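Local coordinates for NLP/P60 (Enterococcus faecium, PDB 6B8C), which probably cleaves peptide bonds in peptidoglycan as a secreted NlpC/p60 endopeptidase, generating muropeptides that enhance host immunity, at residues P77-G82 / L95-S100. Sequence-based numbering, arbitrary orientation.
Sequences PQESAG and LLFWGS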
ATOM      1  N   PRO A  77      -3.099   8.263   8.968  1.00 85.34           N
ATOM      2  CA  PRO A  77      -4.533   8.314   8.627  1.00 87.85           C
ATOM      3  C   PRO A  77      -5.013   7.105   7.844  1.00 87.83           C
ATOM      4  O   PRO A  77      -6.146   6.648   8.054  1.00 90.68           O
ATOM      5  CB  PRO A  77      -4.656   9.606   7.805  1.00 87.25           C
ATOM      6  CG  PRO A  77      -3.253   9.978   7.430  1.00 84.45           C
ATOM      7  CD  PRO A  77      -2.411   9.500   8.559  1.00 84.64           C
ATOM      8  N   GLN A  78      -4.172   6.547   6.971  1.00 87.10           N
ATOM      9  CA  GLN A  78      -4.556   5.367   6.206  1.00 85.90           C
ATOM     10  C   GLN A  78      -4.861   4.164   7.089  1.00 89.30           C
ATOM     11  O   GLN A  78      -5.450   3.193   6.602  1.00 89.05           O
ATOM     12  CB  GLN A  78      -3.452   5.018   5.204  1.00 80.17           C
ATOM     13  CG  GLN A  78      -3.142   6.145   4.235  1.00 76.63           C
ATOM     14  CD  GLN A  78      -2.350   5.687   3.024  1.00 71.48           C
ATOM     15  OE1 GLN A  78      -1.949   4.528   2.927  1.00 69.68           O
ATOM     16  NE2 GLN A  78      -2.129   6.600   2.088  1.00 69.35           N
ATOM     17  N   GLU A  79      -4.494   4.211   8.372  1.00 80.48           N
ATOM     18  CA  GLU A  79      -4.837   3.141   9.299  1.00 85.41           C
ATOM     19  C   GLU A  79      -6.323   3.110   9.639  1.00 87.86           C
ATOM     20  O   GLU A  79      -6.780   2.131  10.237  1.00 88.76           O
ATOM     21  CB  GLU A  79      -4.032   3.287  10.590  1.00 92.00           C
ATOM     22  CG  GLU A  79      -2.524   3.250  10.415  1.00 95.80           C
ATOM     23  CD  GLU A  79      -1.790   3.652  11.684  1.00101.17           C
ATOM     24  OE1 GLU A  79      -0.772   4.370  11.586  1.00100.67           O
ATOM     25  OE2 GLU A  79      -2.237   3.257  12.781  1.00104.75           O
ATOM     26  N   SER A  80      -7.082   4.147   9.279  1.00 89.00           N
ATOM     27  CA  SER A  80      -8.500   4.212   9.608  1.00 93.87           C
ATOM     28  C   SER A  80      -9.409   3.830   8.449  1.00 93.67           C
ATOM     29  O   SER A  80     -10.624   3.728   8.644  1.00 98.22           O
ATOM     30  CB  SER A  80      -8.870   5.623  10.084  1.00 96.81           C
ATOM     31  OG  SER A  80      -8.016   6.051  11.131  1.00 97.59           O
ATOM     32  N   ALA A  81      -8.855   3.614   7.255  1.00 96.94           N
ATOM     33  CA  ALA A  81      -9.657   3.462   6.048  1.00 95.45           C
ATOM     34  C   ALA A  81     -10.454   2.166   6.001  1.00 98.44           C
ATOM     35  O   ALA A  81     -11.330   2.038   5.139  1.00101.49           O
ATOM     36  CB  ALA A  81      -8.751   3.564   4.822  1.00 89.74           C
ATOM     37  N   GLY A  82     -10.186   1.217   6.884  1.00 96.62           N
ATOM     38  CA  GLY A  82     -10.908  -0.044   6.908  1.00 98.43           C
ATOM     39  C   GLY A  82     -10.900  -0.620   8.305  1.00100.82           C
ATOM     40  O   GLY A  82     -10.771   0.108   9.292  1.00103.32           O
ATOM     41  N   LEU A  95      -4.750  -3.306   2.781  1.00 81.29           N
ATOM     42  CA  LEU A  95      -3.556  -2.534   3.088  1.00 76.81           C
ATOM     43  C   LEU A  95      -2.741  -3.258   4.153  1.00 76.57           C
ATOM     44  O   LEU A  95      -3.302  -3.909   5.034  1.00 78.76           O
ATOM     45  CB  LEU A  95      -3.923  -1.124   3.559  1.00 76.39           C
ATOM     46  CG  LEU A  95      -4.473  -0.170   2.492  1.00 74.44           C
ATOM     47  CD1 LEU A  95      -4.997   1.117   3.113  1.00 75.80           C
ATOM     48  CD2 LEU A  95      -3.404   0.140   1.461  1.00 70.84           C
ATOM     49  N   LEU A  96      -1.418  -3.165   4.055  1.00 75.14           N
ATOM     50  CA  LEU A  96      -0.503  -3.788   5.004  1.00 74.84           C
ATOM     51  C   LEU A  96       0.362  -2.704   5.627  1.00 72.93           C
ATOM     52  O   LEU A  96       0.887  -1.845   4.912  1.00 70.71           O
ATOM     53  CB  LEU A  96       0.379  -4.835   4.321  1.00 73.76           C
ATOM     54  CG  LEU A  96      -0.336  -5.905   3.499  1.00 75.91           C
ATOM     55  CD1 LEU A  96       0.671  -6.727   2.720  1.00 73.90           C
ATOM     56  CD2 LEU A  96      -1.175  -6.798   4.396  1.00 81.86           C
ATOM     57  N   PHE A  97       0.525  -2.756   6.948  1.00 76.04           N
ATOM     58  CA  PHE A  97       1.149  -1.676   7.701  1.00 76.07           C
ATOM     59  C   PHE A  97       2.300  -2.206   8.540  1.00 77.13           C
ATOM     60  O   PHE A  97       2.158  -3.217   9.242  1.00 79.07           O
ATOM     61  CB  PHE A  97       0.125  -0.971   8.599  1.00 77.82           C
ATOM     62  CG  PHE A  97      -0.872  -0.148   7.840  1.00 75.67           C
ATOM     63  CD1 PHE A  97      -2.058  -0.707   7.394  1.00 75.71           C
ATOM     64  CD2 PHE A  97      -0.614   1.183   7.556  1.00 73.52           C
ATOM     65  CE1 PHE A  97      -2.974   0.049   6.687  1.00 74.74           C
ATOM     66  CE2 PHE A  97      -1.525   1.944   6.851  1.00 72.61           C
ATOM     67  CZ  PHE A  97      -2.707   1.375   6.416  1.00 73.41           C
ATOM     68  N   TRP A  98       3.438  -1.516   8.450  1.00 75.10           N
ATOM     69  CA  TRP A  98       4.586  -1.740   9.312  1.00 76.62           C
ATOM     70  C   TRP A  98       4.561  -0.740  10.456  1.00 79.20           C
ATOM     71  O   TRP A  98       4.281   0.444  10.251  1.00 78.77           O
ATOM     72  CB  TRP A  98       5.896  -1.575   8.540  1.00 73.62           C
ATOM     73  CG  TRP A  98       6.272  -2.704   7.641  1.00 72.17           C
ATOM     74  CD1 TRP A  98       7.320  -3.556   7.805  1.00 72.70           C
ATOM     75  CD2 TRP A  98       5.627  -3.088   6.420  1.00 70.70           C
ATOM     76  NE1 TRP A  98       7.368  -4.455   6.767  1.00 71.57           N
ATOM     77  CE2 TRP A  98       6.340  -4.189   5.903  1.00 70.23           C
ATOM     78  CE3 TRP A  98       4.518  -2.614   5.718  1.00 69.96           C
ATOM     79  CZ2 TRP A  98       5.976  -4.823   4.717  1.00 68.69           C
ATOM     80  CZ3 TRP A  98       4.158  -3.245   4.540  1.00 69.37           C
ATOM     81  CH2 TRP A  98       4.884  -4.338   4.053  1.00 68.39           C
ATOM     82  N   GLY A  99       4.888  -1.210  11.650  1.00 81.48           N
ATOM     83  CA  GLY A  99       4.859  -0.378  12.835  1.00 84.69           C
ATOM     84  C   GLY A  99       3.612  -0.620  13.661  1.00 86.90           C
ATOM     85  O   GLY A  99       2.719  -1.395  13.304  1.00 86.71           O
ATOM     86  N   SER A 100       3.556   0.066  14.773  1.00 86.90           N
ATOM     87  CA  SER A 100       2.408  -0.126  15.644  1.00 90.90           C
ATOM     88  C   SER A 100       1.309   0.878  15.309  1.00 91.21           C
ATOM     89  O   SER A 100       1.592   1.963  14.786  1.00 89.23           O
ATOM     90  CB  SER A 100       2.820   0.027  17.105  1.00 95.32           C
ATOM     91  OG  SER A 100       3.427   1.286  17.334  1.00 97.01           O
TER
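Phe97 pushes its ring from strand 95-98 against the turn at Gln78 and Glu79, joining the central antiparallel sheet of this NlpC/p60 domain, a papain-like fold, to the loop that runs from helix 55-67 to strand 83-85. The tight part of the contact gathers at the far end of the ring. There Phe97 CZ lies 3.3 Å from Gln78 O, which approaches obliquely, while Gln78 CB meets the ring edge in its plane, 3.9 Å from Phe97 CZ. Glu79 instead comes over a face: its CG makes a CH-pi contact 4.3 Å from the centroid of the Phe97 ring, 26° off the normal. With CG beside the backbone N (chi1 -59°) and the chain extended beyond it, Glu79 lays its CG methylene over the ring and carries its carboxylate past it, the two planes 58° apart. That carboxylate is held at both oxygens, by Thr104 OG1 and by the backbone N of Gly102, which fixes the chain over the aromatic face. Beyond the ring edge, the amide of buried Gln78 bonds with Thr59 OG1 and with the carbonyls of Ser56 and Gly72, so the turn is also tied to helix 55-67. On the sheet side, Val107 and Val140 of the neighbouring strands touch Phe97, and Phe138 meets its ring. The outer side is looser: Ser80 is exposed and points away from the strand, and Ala81 CB stays 4.8 Å from Leu95 CD1. Leu95, buried beside Thr59 and Tyr63 of helix 55-67, touches the turn more lightly, its CD1 4.1 Å from Gln78 O.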